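Local coordinates for protein 2-hydroxyhepta-2,4-diene-1,7-dioate isomerase (Mycobacterium marinum, PDB 3QDF) that binds zinc and probably acts as a 2-hydroxyhepta-2,4-diene-1,7-dioate isomerase or related hydrolase of the fumarylacetoacetate hydrolase family, at residues S116-E121 against V153-Q158. Residues are numbered along the deposited sequence; the frame is centred on the assembly and turned at random.
Sequences SPVHFE and VSARDQ. With ZN (zinc ion), chain B; EDO (1,2-ethanediol), chain D.
R156 clasps the carboxylate of E121 end-on, both terminal nitrogens converging on one oxygen. NH2 of R156 lies 2.6 Å from OE1 of E121, on the anti lone pair of that oxygen, whereas NH1 of R156 meets it from above the carboxylate plane. Carboxylate and guanidinium are turned 53° against each other, yet OE1 stays near the guanidinium plane. The other oxygen, OE2 of E121, binds the zinc ion at 2.3 Å. Held by R156 through OE1 and by the metal through OE2, the E121 carboxylate is restrained in its rotation. The metal also carries a water and O1 of a 1,2-ethanediol, probably from the crystallisation liquor, whose O2 makes weak hydrogen bonds with OE1 of E121 and NH1 of R156.

The R156 chain bends at chi2 (-56°) and crosses the H119 side chain at about a right angle, its CG over one face of the imidazole, 3.6 Å from the ring centroid, as a CH-pi contact. The ring stands steeply to the guanidinium, planes 75° apart. Q159 takes a further bond from NH1 of R156. S154 OG hydrogen-bonds to the backbone O of the zinc ligand D152 and to NZ of K169.

Behind these side chains runs a short antiparallel ladder. H119 and S154 form a hydrogen-bonded pair, H119 N to S154 O being 2.8 Å, with both side chains on one face of the sheet; V118 and A155, a non-hydrogen-bonded pair, turn theirs to the opposite face, and V118 CG1 touches V153 CG1 at 3.5 Å. R156 N, at the start of helix 156-162, bonds to P117 O. With E123 and D152 completing its protein ligands, the zinc lies in the three-carboxylate metal site characteristic of the fumarylacetoacetate hydrolase family, with R156 as a second-shell partner of E121.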
loop_
_atom_site.group_PDB
_atom_site.type_symbol
_atom_site.label_atom_id
_atom_site.label_comp_id
_atom_site.label_asym_id
_atom_site.label_seq_id
_atom_site.Cartn_x
_atom_site.Cartn_y
_atom_site.Cartn_z
ATOM N N SER A 116 9.932 17.912 -10.222
ATOM C CA SER A 116 8.686 18.676 -10.150
ATOM C C SER A 116 7.928 18.550 -11.468
ATOM O O SER A 116 8.543 18.594 -12.528
ATOM C CB SER A 116 8.979 20.155 -9.876
ATOM O OG SER A 116 7.774 20.886 -9.723
ATOM N N PRO A 117 6.601 18.346 -11.411
ATOM C CA PRO A 117 5.813 18.066 -10.208
ATOM C C PRO A 117 5.895 16.590 -9.752
ATOM O O PRO A 117 5.835 15.681 -10.580
ATOM C CB PRO A 117 4.384 18.378 -10.659
ATOM C CG PRO A 117 4.377 18.058 -12.141
ATOM C CD PRO A 117 5.769 18.398 -12.633
ATOM N N VAL A 118 6.032 16.372 -8.445
ATOM C CA VAL A 118 5.880 15.034 -7.869
ATOM C C VAL A 118 4.438 14.853 -7.369
ATOM O O VAL A 118 3.944 15.666 -6.588
ATOM C CB VAL A 118 6.891 14.755 -6.716
ATOM C CG1 VAL A 118 6.706 13.329 -6.175
ATOM C CG2 VAL A 118 8.324 14.951 -7.194
ATOM N N HIS A 119 3.787 13.785 -7.823
ATOM C CA HIS A 119 2.396 13.494 -7.481
ATOM C C HIS A 119 2.261 12.367 -6.476
ATOM O O HIS A 119 3.034 11.400 -6.505
ATOM C CB HIS A 119 1.602 13.099 -8.739
ATOM C CG HIS A 119 1.244 14.256 -9.617
ATOM N ND1 HIS A 119 0.262 14.179 -10.581
ATOM C CD2 HIS A 119 1.722 15.525 -9.668
ATOM C CE1 HIS A 119 0.159 15.348 -11.199
ATOM N NE2 HIS A 119 1.034 16.182 -10.663
ATOM N N PHE A 120 1.256 12.494 -5.612
ATOM C CA PHE A 120 0.740 11.375 -4.834
ATOM C C PHE A 120 -0.188 10.568 -5.757
ATOM O O PHE A 120 -0.677 11.082 -6.769
ATOM C CB PHE A 120 -0.044 11.874 -3.614
ATOM C CG PHE A 120 -1.275 12.673 -3.981
ATOM C CD1 PHE A 120 -2.456 12.033 -4.344
ATOM C CD2 PHE A 120 -1.226 14.071 -4.040
ATOM C CE1 PHE A 120 -3.574 12.764 -4.718
ATOM C CE2 PHE A 120 -2.345 14.808 -4.419
ATOM C CZ PHE A 120 -3.517 14.151 -4.757
ATOM N N GLU A 121 -0.414 9.306 -5.422
ATOM C CA GLU A 121 -1.465 8.516 -6.052
ATOM C C GLU A 121 -1.945 7.522 -5.012
ATOM O O GLU A 121 -1.248 6.559 -4.725
ATOM C CB GLU A 121 -0.955 7.733 -7.276
ATOM C CG GLU A 121 -0.485 8.567 -8.483
ATOM C CD GLU A 121 -0.204 7.710 -9.718
ATOM O OE1 GLU A 121 -0.086 8.245 -10.851
ATOM O OE2 GLU A 121 -0.124 6.483 -9.564
ATOM N N VAL A 153 3.883 7.187 -5.388
ATOM C CA VAL A 153 4.492 8.508 -5.604
ATOM C C VAL A 153 5.245 8.543 -6.944
ATOM O O VAL A 153 5.978 7.601 -7.281
ATOM C CB VAL A 153 5.356 8.925 -4.398
ATOM C CG1 VAL A 153 5.868 10.324 -4.581
ATOM C CG2 VAL A 153 4.530 8.844 -3.117
ATOM N N SER A 154 5.032 9.619 -7.712
ATOM C CA SER A 154 5.442 9.663 -9.114
ATOM C C SER A 154 5.984 11.043 -9.514
ATOM O O SER A 154 5.261 12.060 -9.426
ATOM C CB SER A 154 4.254 9.325 -10.022
ATOM O OG SER A 154 3.556 8.163 -9.569
ATOM N N ALA A 155 7.244 11.070 -9.952
ATOM C CA ALA A 155 7.847 12.263 -10.547
ATOM C C ALA A 155 7.386 12.394 -12.010
ATOM O O ALA A 155 7.921 11.718 -12.908
ATOM C CB ALA A 155 9.359 12.177 -10.461
ATOM N N ARG A 156 6.402 13.264 -12.248
ATOM C CA ARG A 156 5.785 13.420 -13.582
ATOM C C ARG A 156 6.724 13.916 -14.688
ATOM O O ARG A 156 6.610 13.483 -15.841
ATOM C CB ARG A 156 4.558 14.343 -13.523
ATOM C CG ARG A 156 3.390 13.875 -12.635
ATOM C CD ARG A 156 2.859 12.484 -12.989
ATOM N NE ARG A 156 1.602 12.182 -12.293
ATOM C CZ ARG A 156 1.127 10.955 -12.056
ATOM N NH1 ARG A 156 1.796 9.862 -12.436
ATOM N NH2 ARG A 156 -0.032 10.819 -11.418
ATOM N N ASP A 157 7.631 14.832 -14.350
ATOM C CA ASP A 157 8.631 15.325 -15.327
ATOM C C ASP A 157 9.502 14.167 -15.870
ATOM O O ASP A 157 9.766 14.067 -17.079
ATOM C CB ASP A 157 9.502 16.453 -14.727
ATOM C CG ASP A 157 10.180 16.056 -13.394
ATOM O OD1 ASP A 157 9.748 15.078 -12.718
ATOM O OD2 ASP A 157 11.150 16.747 -13.001
ATOM N N GLN A 158 9.899 13.286 -14.955
ATOM C CA GLN A 158 10.731 12.129 -15.267
ATOM C C GLN A 158 9.992 11.055 -16.049
ATOM O O GLN A 158 10.600 10.374 -16.873
ATOM C CB GLN A 158 11.317 11.556 -13.984
ATOM C CG GLN A 158 12.191 12.582 -13.266
ATOM C CD GLN A 158 12.803 12.053 -11.987
ATOM O OE1 GLN A 158 12.595 10.887 -11.612
ATOM N NE2 GLN A 158 13.570 12.907 -11.307
HETATM ZN ZN ZN B . -0.233 4.218 -9.735
HETATM C C1 EDO D . 0.091 4.817 -12.564
HETATM O O1 EDO D . -1.015 4.497 -11.693
HETATM C C2 EDO D . -0.213 5.949 -13.554
HETATM O O2 EDO D . 0.916 6.847 -13.651
HETATM O O HOH W 1 -0.276 1.944 -9.775
#